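Methyltransferase FkbM (Methylobacillus flagellatus KT, PDB 2PY6) probably acts as a methyltransferase of the FkbM type, transferring a methyl group to its substrate. Local coordinates at residues Ala40-Arg43 and Glu44-Arg48; His197-Glu201 and Pro202-His206; His396-Asp400 and Arg401-Cys405. All coordinates share one frame; numbering follows the deposited sequence.

Contact 1. Residues Ala40-Arg43 and Glu44-Arg48; sequences ANVR and EVIAR
Val42 and Ile46, one turn apart on helix 40-49, lie side by side and point the same way, so CG1 of Val42 rests 3.7 Å from CD1 of Ile46. On Val42 this branch stands anti to the backbone N (chi1 175°), which carries it along the helix toward Ile46; the Ile46 chain comes to meet it through CG1 and CD1. Behind this apolar pair Ile46 N donates a 2.9 Å hydrogen bond to Val42 O, almost perfectly straight at 179°. The neighbouring i to i+4 bonds vary more: Ala47 N meets Arg43 O at 2.8 Å, whereas Val45 N reaches Asn41 O only weakly, at 3.3 Å. CG of Glu44 packs 3.4 Å from Asn41 O, and CG2 of Val45 lies against that main-chain oxygen too. Glu44 CG sits between its own backbone N and carbonyl carbon (chi1 83°), and the rest of the chain runs out extended, bringing Glu44 OE2 to a long salt bridge of 3.8 Å with NH2 of Arg48. Val42 and Val45 face Val115 on strand 114-118, which makes this the apolar side of the helix as it packs on the N-terminal sheet. The chemistry is that of an amphipathic helix: branched aliphatic groups seat one side against the sheet, while Arg43 and Arg48, on other sides, are tied by salt bridges to Asp33 and Asp113.

Contact 2. Residues His197-Glu201 and Pro202-His206; sequences HLTCE and PEYYH. With EDO (1,2-ethanediol), chain C.
The carboxylate of Glu201 does two jobs at once: OE2 caps the start of the next helix through Glu203 N, while OE1 forms a salt bridge with Lys249 of the second subunit. The side chain folds back at chi2 (51°), so that Glu201 OE2 takes Glu203 N on its anti lone pair at 2.9 Å. Glu201 O accepts from Tyr204 N at 3.2 Å, the donor standing above the carbonyl plane. Here helix 184-199 ends and helix 203-208 begins. Cys200 leaves the first helix with a positive phi of 69°, and Thr199 OG1 accepts from Glu201 N at 3.1 Å in an ST turn, while also bonding to Asn195 O. Thr199 OG1 also lies 3.6 Å from CE2 of Tyr204, whose side chain crosses the threonine at about a right angle. Near NE2 of His197, Tyr205 crosses the ring obliquely, its OH 3.6 Å from that nitrogen. A bound 1,2-ethanediol, probably left from crystallisation, lies at the edge of the imidazole near its plane; its O2 is 2.5 Å from His197 ND1, a very short hydrogen bond of doubtful exact length, and Trp163 N and Asp161 O also bind the diol. The two glutamate side chains run side by side, and Glu203 OE2 pairs with Arg218 of the second subunit. The basic partners across that interface would be expected to ease the repulsion between the neighbouring acids.

Contact 3. Residues His396-Asp400 and Arg401-Cys405; sequences HHTPD and RWDTC
His396 and Thr404 form an antiparallel, non-hydrogen-bonded pair at the mouth of a β-hairpin, the last two strands of the seven-stranded sheet, whose 3-2-1-4-5-7-6 order is that of the class I methyltransferase fold; 392-396 is the edge strand. From CB the His396 side chain leaves anti to the backbone N (chi1 -179°), which swings the imidazole in over the loop. His396 CG lies 3.8 Å from Thr404 OG1; His396 ND1 shares a 2.6 Å hydrogen bond with Thr404 OG1, either being able to donate. His396 CE1 comes 3.3 Å from Trp402 O. At the tip, His396 NE2 donates to Asp400 O at 2.6 Å, the acceptor lying close to the ring plane, so both nitrogens fix the ring's rotation. Tyr205 stacks on this ring. Further round, Thr398 OG1 gives a very short hydrogen bond to Trp402 O and accepts from Asp400 N in an ST turn. Asp400 OD1 takes Arg401 N on its anti side and has a second partner in Arg121. Arg401 CG lies over one face of the Trp402 indole, while the guanidinium reaches Asp161 O and Glu144. Near the strands, His397 N donates to Asp403 O at 2.9 Å from above the carbonyl plane.

How the contacts relate
Contacts 2 and 3 meet directly, whereas contact 1 stands apart, its nearest atoms about 10 Å from contact 2 and about 17 Å from contact 3. Contact 3 is buried near the centre of the chain and crowded with side-chain to main-chain hydrogen bonds. Contact 2, partly buried, joins two helices and relies on a carboxylate cap and on salt bridges to the second subunit; contact 1 is peripheral, a single helix on the N-terminal sheet, held by main-chain helical bonds and aliphatic packing. Where 197-206 touches 396-405, OH of Tyr205 lies 3.3 Å from CB of Arg401 and His206 CE1 is 3.1 Å from Pro399 O, joining the helix junction to the strand-connecting loop.

Contact 1. Residues Ala40-Arg43 and Glu44-Arg48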
ATOM      1  N   ALA A  40      -5.090  39.051   9.895  1.00 30.88           N
ATOM      2  CA  ALA A  40      -5.033  40.447   9.448  1.00 30.75           C
ATOM      3  C   ALA A  40      -4.612  40.627   7.990  1.00 29.42           C
ATOM      4  O   ALA A  40      -5.169  41.452   7.287  1.00 29.69           O
ATOM      5  CB  ALA A  40      -4.063  41.238  10.351  1.00 33.25           C
ATOM      6  N   ASN A  41      -3.617  39.861   7.547  1.00 30.16           N
ATOM      7  CA  ASN A  41      -3.112  39.996   6.188  1.00 27.87           C
ATOM      8  C   ASN A  41      -4.139  39.552   5.152  1.00 28.07           C
ATOM      9  O   ASN A  41      -4.191  40.116   4.041  1.00 27.38           O
ATOM     10  CB  ASN A  41      -1.750  39.298   6.010  1.00 29.08           C
ATOM     11  CG  ASN A  41      -1.772  37.805   6.333  1.00 26.57           C
ATOM     12  OD1 ASN A  41      -2.747  37.259   6.878  1.00 32.69           O
ATOM     13  ND2 ASN A  41      -0.663  37.131   6.008  1.00 18.91           N
ATOM     14  N   VAL A  42      -4.979  38.579   5.525  1.00 25.52           N
ATOM     15  CA  VAL A  42      -6.063  38.150   4.644  1.00 25.19           C
ATOM     16  C   VAL A  42      -7.171  39.192   4.653  1.00 23.21           C
ATOM     17  O   VAL A  42      -7.736  39.498   3.598  1.00 21.03           O
ATOM     18  CB  VAL A  42      -6.642  36.811   5.065  1.00 26.77           C
ATOM     19  CG1 VAL A  42      -7.852  36.459   4.189  1.00 29.58           C
ATOM     20  CG2 VAL A  42      -5.571  35.719   5.006  1.00 30.18           C
ATOM     21  N   ARG A  43      -7.514  39.711   5.838  1.00 22.87           N
ATOM     22  CA  ARG A  43      -8.555  40.741   5.915  1.00 25.83           C
ATOM     23  C   ARG A  43      -8.225  41.926   5.034  1.00 28.44           C
ATOM     24  O   ARG A  43      -9.114  42.471   4.377  1.00 30.64           O
ATOM     25  CB  ARG A  43      -8.734  41.252   7.339  1.00 23.34           C
ATOM     26  CG  ARG A  43      -9.278  40.230   8.272  1.00 24.51           C
ATOM     27  CD  ARG A  43      -9.369  40.698   9.665  1.00 21.70           C
ATOM     28  NE  ARG A  43     -10.322  41.777   9.795  1.00 26.50           N
ATOM     29  CZ  ARG A  43     -10.888  42.138  10.945  1.00 27.45           C
ATOM     30  NH1 ARG A  43     -10.646  41.481  12.051  1.00 24.91           N
ATOM     31  NH2 ARG A  43     -11.730  43.160  10.971  1.00 27.65           N
ATOM     32  N   GLU A  44      -6.959  42.343   5.041  1.00 31.57           N
ATOM     33  CA  GLU A  44      -6.565  43.498   4.232  1.00 34.30           C
ATOM     34  C   GLU A  44      -6.638  43.205   2.732  1.00 29.93           C
ATOM     35  O   GLU A  44      -6.966  44.090   1.964  1.00 28.25           O
ATOM     36  CB  GLU A  44      -5.229  44.114   4.664  1.00 33.57           C
ATOM     37  CG  GLU A  44      -3.944  43.501   4.156  1.00 44.65           C
ATOM     38  CD  GLU A  44      -2.731  44.379   4.498  1.00 45.56           C
ATOM     39  OE1 GLU A  44      -2.675  44.895   5.648  1.00 61.34           O
ATOM     40  OE2 GLU A  44      -1.854  44.563   3.616  1.00 61.17           O
ATOM     41  N   VAL A  45      -6.357  41.976   2.314  1.00 28.58           N
ATOM     42  CA  VAL A  45      -6.533  41.623   0.899  1.00 27.07           C
ATOM     43  C   VAL A  45      -8.032  41.654   0.538  1.00 26.93           C
ATOM     44  O   VAL A  45      -8.435  42.328  -0.444  1.00 23.93           O
ATOM     45  CB  VAL A  45      -5.929  40.251   0.536  1.00 25.82           C
ATOM     46  CG1 VAL A  45      -6.269  39.887  -0.904  1.00 25.64           C
ATOM     47  CG2 VAL A  45      -4.422  40.260   0.698  1.00 21.83           C
ATOM     48  N   ILE A  46      -8.850  40.953   1.334  1.00 26.31           N
ATOM     49  CA  ILE A  46     -10.300  40.890   1.099  1.00 29.35           C
ATOM     50  C   ILE A  46     -10.905  42.310   1.070  1.00 31.22           C
ATOM     51  O   ILE A  46     -11.719  42.598   0.193  1.00 31.29           O
ATOM     52  CB  ILE A  46     -11.039  39.938   2.095  1.00 30.22           C
ATOM     53  CG1 ILE A  46     -10.626  38.486   1.849  1.00 31.93           C
ATOM     54  CG2 ILE A  46     -12.558  40.024   1.933  1.00 28.71           C
ATOM     55  CD1 ILE A  46     -11.123  37.499   2.914  1.00 31.20           C
ATOM     56  N   ALA A  47     -10.474  43.190   1.991  1.00 31.12           N
ATOM     57  CA  ALA A  47     -10.921  44.577   2.022  1.00 30.40           C
ATOM     58  C   ALA A  47     -10.529  45.327   0.755  1.00 32.91           C
ATOM     59  O   ALA A  47     -11.273  46.162   0.270  1.00 31.87           O
ATOM     60  CB  ALA A  47     -10.321  45.299   3.218  1.00 33.11           C
ATOM     61  N   ARG A  48      -9.340  45.039   0.248  1.00 31.11           N
ATOM     62  CA  ARG A  48      -8.808  45.706  -0.922  1.00 31.13           C
ATOM     63  C   ARG A  48      -9.446  45.191  -2.205  1.00 30.71           C
ATOM     64  O   ARG A  48      -9.794  45.998  -3.079  1.00 30.72           O
ATOM     65  CB  ARG A  48      -7.304  45.423  -1.010  1.00 31.74           C
ATOM     66  CG  ARG A  48      -6.483  46.418  -1.749  1.00 33.75           C
ATOM     67  CD  ARG A  48      -5.203  45.797  -2.326  1.00 34.14           C
ATOM     68  NE  ARG A  48      -4.561  44.762  -1.504  1.00 32.17           N
ATOM     69  CZ  ARG A  48      -3.714  44.967  -0.492  1.00 38.60           C
ATOM     70  NH1 ARG A  48      -3.406  46.182  -0.064  1.00 39.75           N
ATOM     71  NH2 ARG A  48      -3.201  43.912   0.144  1.00 48.64           N
TER

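Contact 2. Residues His197-Glu201 and Pro202-His206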
ATOM      1  N   HIS A 197     -15.495  27.147  17.552  1.00 27.90           N
ATOM      2  CA  HIS A 197     -16.524  27.794  16.750  1.00 28.91           C
ATOM      3  C   HIS A 197     -16.422  29.326  16.792  1.00 29.47           C
ATOM      4  O   HIS A 197     -16.608  29.974  15.785  1.00 26.37           O
ATOM      5  CB  HIS A 197     -17.942  27.338  17.163  1.00 33.71           C
ATOM      6  CG  HIS A 197     -18.203  25.872  16.950  1.00 32.59           C
ATOM      7  ND1 HIS A 197     -18.263  25.294  15.700  1.00 32.78           N
ATOM      8  CD2 HIS A 197     -18.407  24.866  17.838  1.00 38.36           C
ATOM      9  CE1 HIS A 197     -18.460  23.992  15.828  1.00 33.85           C
ATOM     10  NE2 HIS A 197     -18.555  23.708  17.116  1.00 32.94           N
ATOM     11  N   LEU A 198     -16.118  29.915  17.948  1.00 28.19           N
ATOM     12  CA  LEU A 198     -16.002  31.373  18.014  1.00 25.89           C
ATOM     13  C   LEU A 198     -14.764  31.918  17.276  1.00 26.76           C
ATOM     14  O   LEU A 198     -14.819  32.979  16.694  1.00 21.97           O
ATOM     15  CB  LEU A 198     -15.985  31.861  19.465  1.00 22.48           C
ATOM     16  CG  LEU A 198     -17.272  31.708  20.266  1.00 19.68           C
ATOM     17  CD1 LEU A 198     -17.025  31.971  21.726  1.00 20.70           C
ATOM     18  CD2 LEU A 198     -18.347  32.609  19.732  1.00 20.69           C
ATOM     19  N   THR A 199     -13.665  31.172  17.317  1.00 25.91           N
ATOM     20  CA  THR A 199     -12.385  31.624  16.789  1.00 27.89           C
ATOM     21  C   THR A 199     -11.892  31.014  15.498  1.00 27.31           C
ATOM     22  O   THR A 199     -10.980  31.584  14.895  1.00 26.55           O
ATOM     23  CB  THR A 199     -11.263  31.304  17.777  1.00 26.30           C
ATOM     24  OG1 THR A 199     -11.134  29.894  17.903  1.00 29.45           O
ATOM     25  CG2 THR A 199     -11.546  31.918  19.154  1.00 31.31           C
ATOM     26  N   CYS A 200     -12.465  29.874  15.102  1.00 27.43           N
ATOM     27  CA  CYS A 200     -12.033  29.083  13.923  1.00 29.08           C
ATOM     28  C   CYS A 200     -10.658  28.441  14.152  1.00 29.12           C
ATOM     29  O   CYS A 200     -10.002  28.096  13.202  1.00 31.05           O
ATOM     30  CB  CYS A 200     -11.959  29.919  12.632  1.00 31.63           C
ATOM     31  SG  CYS A 200     -13.417  30.844  12.190  1.00 29.62           S
ATOM     32  N   GLU A 201     -10.245  28.276  15.409  1.00 29.23           N
ATOM     33  CA  GLU A 201      -8.938  27.752  15.759  1.00 29.21           C
ATOM     34  C   GLU A 201      -9.025  26.303  16.227  1.00 28.61           C
ATOM     35  O   GLU A 201      -9.411  26.041  17.362  1.00 31.04           O
ATOM     36  CB  GLU A 201      -8.278  28.617  16.868  1.00 30.60           C
ATOM     37  CG  GLU A 201      -6.948  28.047  17.407  1.00 31.43           C
ATOM     38  CD  GLU A 201      -5.923  27.697  16.310  1.00 32.48           C
ATOM     39  OE1 GLU A 201      -5.352  28.603  15.702  1.00 32.00           O
ATOM     40  OE2 GLU A 201      -5.655  26.502  16.085  1.00 37.27           O
ATOM     41  N   PRO A 202      -8.658  25.348  15.361  1.00 29.23           N
ATOM     42  CA  PRO A 202      -8.766  23.937  15.760  1.00 30.70           C
ATOM     43  C   PRO A 202      -7.939  23.477  16.950  1.00 31.30           C
ATOM     44  O   PRO A 202      -8.278  22.459  17.553  1.00 36.72           O
ATOM     45  CB  PRO A 202      -8.335  23.193  14.508  1.00 31.16           C
ATOM     46  CG  PRO A 202      -7.547  24.118  13.736  1.00 27.06           C
ATOM     47  CD  PRO A 202      -8.185  25.463  13.973  1.00 31.15           C
ATOM     48  N   GLU A 203      -6.854  24.175  17.277  1.00 31.15           N
ATOM     49  CA  GLU A 203      -6.054  23.820  18.454  1.00 30.37           C
ATOM     50  C   GLU A 203      -6.917  23.742  19.725  1.00 30.69           C
ATOM     51  O   GLU A 203      -6.527  23.060  20.678  1.00 33.50           O
ATOM     52  CB  GLU A 203      -4.866  24.769  18.655  1.00 25.44           C
ATOM     53  CG  GLU A 203      -3.726  24.630  17.637  1.00 27.46           C
ATOM     54  CD  GLU A 203      -3.061  23.243  17.638  1.00 29.16           C
ATOM     55  OE1 GLU A 203      -2.821  22.653  18.717  1.00 27.39           O
ATOM     56  OE2 GLU A 203      -2.758  22.748  16.545  1.00 27.91           O
ATOM     57  N   TYR A 204      -8.067  24.430  19.751  1.00 29.82           N
ATOM     58  CA  TYR A 204      -8.979  24.300  20.901  1.00 31.41           C
ATOM     59  C   TYR A 204      -9.453  22.851  21.121  1.00 31.03           C
ATOM     60  O   TYR A 204      -9.429  22.390  22.257  1.00 35.61           O
ATOM     61  CB  TYR A 204     -10.157  25.272  20.830  1.00 32.45           C
ATOM     62  CG  TYR A 204      -9.775  26.632  21.279  1.00 31.07           C
ATOM     63  CD1 TYR A 204      -9.607  26.894  22.625  1.00 27.09           C
ATOM     64  CD2 TYR A 204      -9.574  27.669  20.365  1.00 31.02           C
ATOM     65  CE1 TYR A 204      -9.184  28.146  23.044  1.00 33.21           C
ATOM     66  CE2 TYR A 204      -9.185  28.938  20.774  1.00 26.68           C
ATOM     67  CZ  TYR A 204      -9.003  29.172  22.113  1.00 33.50           C
ATOM     68  OH  TYR A 204      -8.619  30.417  22.542  1.00 31.16           O
ATOM     69  N   TYR A 205      -9.857  22.153  20.058  1.00 31.57           N
ATOM     70  CA  TYR A 205     -10.202  20.721  20.133  1.00 33.74           C
ATOM     71  C   TYR A 205      -9.020  19.902  20.588  1.00 32.57           C
ATOM     72  O   TYR A 205      -9.177  18.985  21.375  1.00 33.93           O
ATOM     73  CB  TYR A 205     -10.552  20.092  18.749  1.00 32.90           C
ATOM     74  CG  TYR A 205     -11.894  20.465  18.236  1.00 38.51           C
ATOM     75  CD1 TYR A 205     -13.030  20.140  18.971  1.00 44.97           C
ATOM     76  CD2 TYR A 205     -12.060  21.095  17.003  1.00 40.14           C
ATOM     77  CE1 TYR A 205     -14.313  20.453  18.522  1.00 46.44           C
ATOM     78  CE2 TYR A 205     -13.343  21.402  16.537  1.00 45.11           C
ATOM     79  CZ  TYR A 205     -14.476  21.077  17.316  1.00 40.83           C
ATOM     80  OH  TYR A 205     -15.784  21.380  16.918  1.00 40.44           O
ATOM     81  N   HIS A 206      -7.844  20.213  20.040  1.00 31.33           N
ATOM     82  CA  HIS A 206      -6.664  19.436  20.328  1.00 29.83           C
ATOM     83  C   HIS A 206      -6.272  19.397  21.797  1.00 28.99           C
ATOM     84  O   HIS A 206      -5.744  18.393  22.243  1.00 29.68           O
ATOM     85  CB  HIS A 206      -5.477  19.834  19.439  1.00 29.18           C
ATOM     86  CG  HIS A 206      -5.765  19.783  17.978  1.00 26.05           C
ATOM     87  ND1 HIS A 206      -6.516  18.781  17.402  1.00 30.58           N
ATOM     88  CD2 HIS A 206      -5.342  20.566  16.957  1.00 30.15           C
ATOM     89  CE1 HIS A 206      -6.575  18.973  16.098  1.00 29.11           C
ATOM     90  NE2 HIS A 206      -5.866  20.048  15.802  1.00 32.18           N
TER
HETATM   91  C1  EDO C 410     -16.687  28.484  13.007  1.00 32.09           C
HETATM   92  O1  EDO C 410     -15.315  28.657  13.231  1.00 43.26           O
HETATM   93  C2  EDO C 410     -17.029  27.004  12.861  1.00 34.76           C
HETATM   94  O2  EDO C 410     -18.203  26.693  13.629  1.00 21.36           O

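Contact 3. Residues His396-Asp400 and Arg401-Cys405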
ATOM      1  N   HIS A 396     -14.799  15.065  23.728  1.00 31.35           N
ATOM      2  CA  HIS A 396     -14.645  15.258  22.309  1.00 30.71           C
ATOM      3  C   HIS A 396     -13.710  14.166  21.814  1.00 30.25           C
ATOM      4  O   HIS A 396     -12.597  14.082  22.287  1.00 30.36           O
ATOM      5  CB  HIS A 396     -14.087  16.632  21.987  1.00 31.36           C
ATOM      6  CG  HIS A 396     -13.956  16.854  20.520  1.00 30.13           C
ATOM      7  ND1 HIS A 396     -15.038  17.163  19.726  1.00 27.97           N
ATOM      8  CD2 HIS A 396     -12.908  16.697  19.682  1.00 31.26           C
ATOM      9  CE1 HIS A 396     -14.652  17.237  18.467  1.00 30.20           C
ATOM     10  NE2 HIS A 396     -13.367  16.953  18.410  1.00 26.37           N
ATOM     11  N   HIS A 397     -14.143  13.363  20.839  1.00 30.50           N
ATOM     12  CA  HIS A 397     -13.392  12.164  20.438  1.00 30.51           C
ATOM     13  C   HIS A 397     -12.721  12.045  19.041  1.00 33.22           C
ATOM     14  O   HIS A 397     -12.438  10.921  18.608  1.00 35.35           O
ATOM     15  CB  HIS A 397     -14.274  10.943  20.600  1.00 27.73           C
ATOM     16  CG  HIS A 397     -14.725  10.679  21.988  1.00 23.71           C
ATOM     17  ND1 HIS A 397     -14.038   9.848  22.844  1.00 25.82           N
ATOM     18  CD2 HIS A 397     -15.826  11.096  22.665  1.00 23.42           C
ATOM     19  CE1 HIS A 397     -14.687   9.776  24.001  1.00 30.47           C
ATOM     20  NE2 HIS A 397     -15.785  10.506  23.910  1.00 29.30           N
ATOM     21  N   THR A 398     -12.485  13.145  18.340  1.00 33.56           N
ATOM     22  CA  THR A 398     -11.698  13.108  17.109  1.00 32.52           C
ATOM     23  C   THR A 398     -10.750  14.313  17.115  1.00 31.42           C
ATOM     24  O   THR A 398     -10.923  15.224  17.914  1.00 29.37           O
ATOM     25  CB  THR A 398     -12.566  13.170  15.787  1.00 34.21           C
ATOM     26  OG1 THR A 398     -13.265  14.422  15.703  1.00 33.28           O
ATOM     27  CG2 THR A 398     -13.548  12.021  15.684  1.00 33.54           C
ATOM     28  N   PRO A 399      -9.725  14.301  16.247  1.00 30.25           N
ATOM     29  CA  PRO A 399      -8.917  15.506  16.036  1.00 33.46           C
ATOM     30  C   PRO A 399      -9.649  16.573  15.198  1.00 37.84           C
ATOM     31  O   PRO A 399      -9.071  17.600  14.929  1.00 40.50           O
ATOM     32  CB  PRO A 399      -7.707  15.015  15.232  1.00 29.16           C
ATOM     33  CG  PRO A 399      -7.874  13.551  15.088  1.00 31.79           C
ATOM     34  CD  PRO A 399      -9.237  13.157  15.455  1.00 31.54           C
ATOM     35  N   ASP A 400     -10.902  16.338  14.792  1.00 39.23           N
ATOM     36  CA  ASP A 400     -11.624  17.287  13.959  1.00 37.08           C
ATOM     37  C   ASP A 400     -12.898  17.688  14.704  1.00 34.64           C
ATOM     38  O   ASP A 400     -12.962  17.540  15.922  1.00 33.10           O
ATOM     39  CB  ASP A 400     -11.864  16.658  12.573  1.00 38.33           C
ATOM     40  CG  ASP A 400     -12.027  17.712  11.477  1.00 43.03           C
ATOM     41  OD1 ASP A 400     -12.639  18.769  11.761  1.00 51.34           O
ATOM     42  OD2 ASP A 400     -11.568  17.488  10.341  1.00 46.80           O
ATOM     43  N   ARG A 401     -13.912  18.189  14.009  1.00 35.24           N
ATOM     44  CA  ARG A 401     -15.125  18.684  14.688  1.00 35.37           C
ATOM     45  C   ARG A 401     -16.180  17.629  14.968  1.00 33.18           C
ATOM     46  O   ARG A 401     -17.166  17.876  15.656  1.00 35.18           O
ATOM     47  CB  ARG A 401     -15.681  19.941  13.978  1.00 37.78           C
ATOM     48  CG  ARG A 401     -15.951  19.851  12.513  1.00 40.18           C
ATOM     49  CD  ARG A 401     -16.211  21.215  11.910  1.00 39.28           C
ATOM     50  NE  ARG A 401     -17.479  21.790  12.336  1.00 38.64           N
ATOM     51  CZ  ARG A 401     -17.946  22.962  11.914  1.00 35.99           C
ATOM     52  NH1 ARG A 401     -17.255  23.689  11.054  1.00 36.74           N
ATOM     53  NH2 ARG A 401     -19.123  23.389  12.351  1.00 35.75           N
ATOM     54  N   TRP A 402     -15.907  16.403  14.556  1.00 34.49           N
ATOM     55  CA  TRP A 402     -16.839  15.306  14.741  1.00 34.34           C
ATOM     56  C   TRP A 402     -16.658  14.633  16.104  1.00 35.14           C
ATOM     57  O   TRP A 402     -15.570  14.587  16.656  1.00 33.30           O
ATOM     58  CB  TRP A 402     -16.607  14.228  13.672  1.00 37.62           C
ATOM     59  CG  TRP A 402     -16.103  14.760  12.353  1.00 45.51           C
ATOM     60  CD1 TRP A 402     -14.944  14.398  11.703  1.00 48.24           C
ATOM     61  CD2 TRP A 402     -16.690  15.812  11.569  1.00 47.25           C
ATOM     62  NE1 TRP A 402     -14.814  15.117  10.541  1.00 49.11           N
ATOM     63  CE2 TRP A 402     -15.864  15.997  10.439  1.00 49.94           C
ATOM     64  CE3 TRP A 402     -17.842  16.596  11.706  1.00 48.79           C
ATOM     65  CZ2 TRP A 402     -16.153  16.934   9.454  1.00 48.41           C
ATOM     66  CZ3 TRP A 402     -18.133  17.522  10.717  1.00 47.76           C
ATOM     67  CH2 TRP A 402     -17.288  17.688   9.614  1.00 46.68           C
ATOM     68  N   ASP A 403     -17.762  14.097  16.590  1.00 32.51           N
ATOM     69  CA  ASP A 403     -17.862  13.267  17.763  1.00 31.75           C
ATOM     70  C   ASP A 403     -17.593  13.893  19.115  1.00 31.20           C
ATOM     71  O   ASP A 403     -16.931  13.309  19.969  1.00 27.16           O
ATOM     72  CB  ASP A 403     -17.109  11.937  17.561  1.00 35.03           C
ATOM     73  CG  ASP A 403     -17.663  11.122  16.370  1.00 33.30           C
ATOM     74  OD1 ASP A 403     -18.900  10.809  16.338  1.00 33.60           O
ATOM     75  OD2 ASP A 403     -16.835  10.762  15.513  1.00 39.12           O
ATOM     76  N   THR A 404     -18.160  15.079  19.279  1.00 27.77           N
ATOM     77  CA  THR A 404     -18.332  15.673  20.567  1.00 31.30           C
ATOM     78  C   THR A 404     -19.548  14.877  21.065  1.00 28.70           C
ATOM     79  O   THR A 404     -20.515  14.735  20.349  1.00 31.93           O
ATOM     80  CB  THR A 404     -18.653  17.176  20.441  1.00 32.39           C
ATOM     81  OG1 THR A 404     -17.568  17.821  19.774  1.00 33.22           O
ATOM     82  CG2 THR A 404     -18.842  17.787  21.784  1.00 35.20           C
ATOM     83  N   CYS A 405     -19.468  14.300  22.256  1.00 30.23           N
ATOM     84  CA  CYS A 405     -20.498  13.449  22.768  1.00 25.89           C
ATOM     85  C   CYS A 405     -20.874  13.773  24.200  1.00 25.47           C
ATOM     86  O   CYS A 405     -20.010  13.905  25.047  1.00 29.55           O
ATOM     87  CB  CYS A 405     -19.956  12.006  22.725  1.00 27.74           C
ATOM     88  SG  CYS A 405     -21.163  10.739  23.116  1.00 29.59           S
TER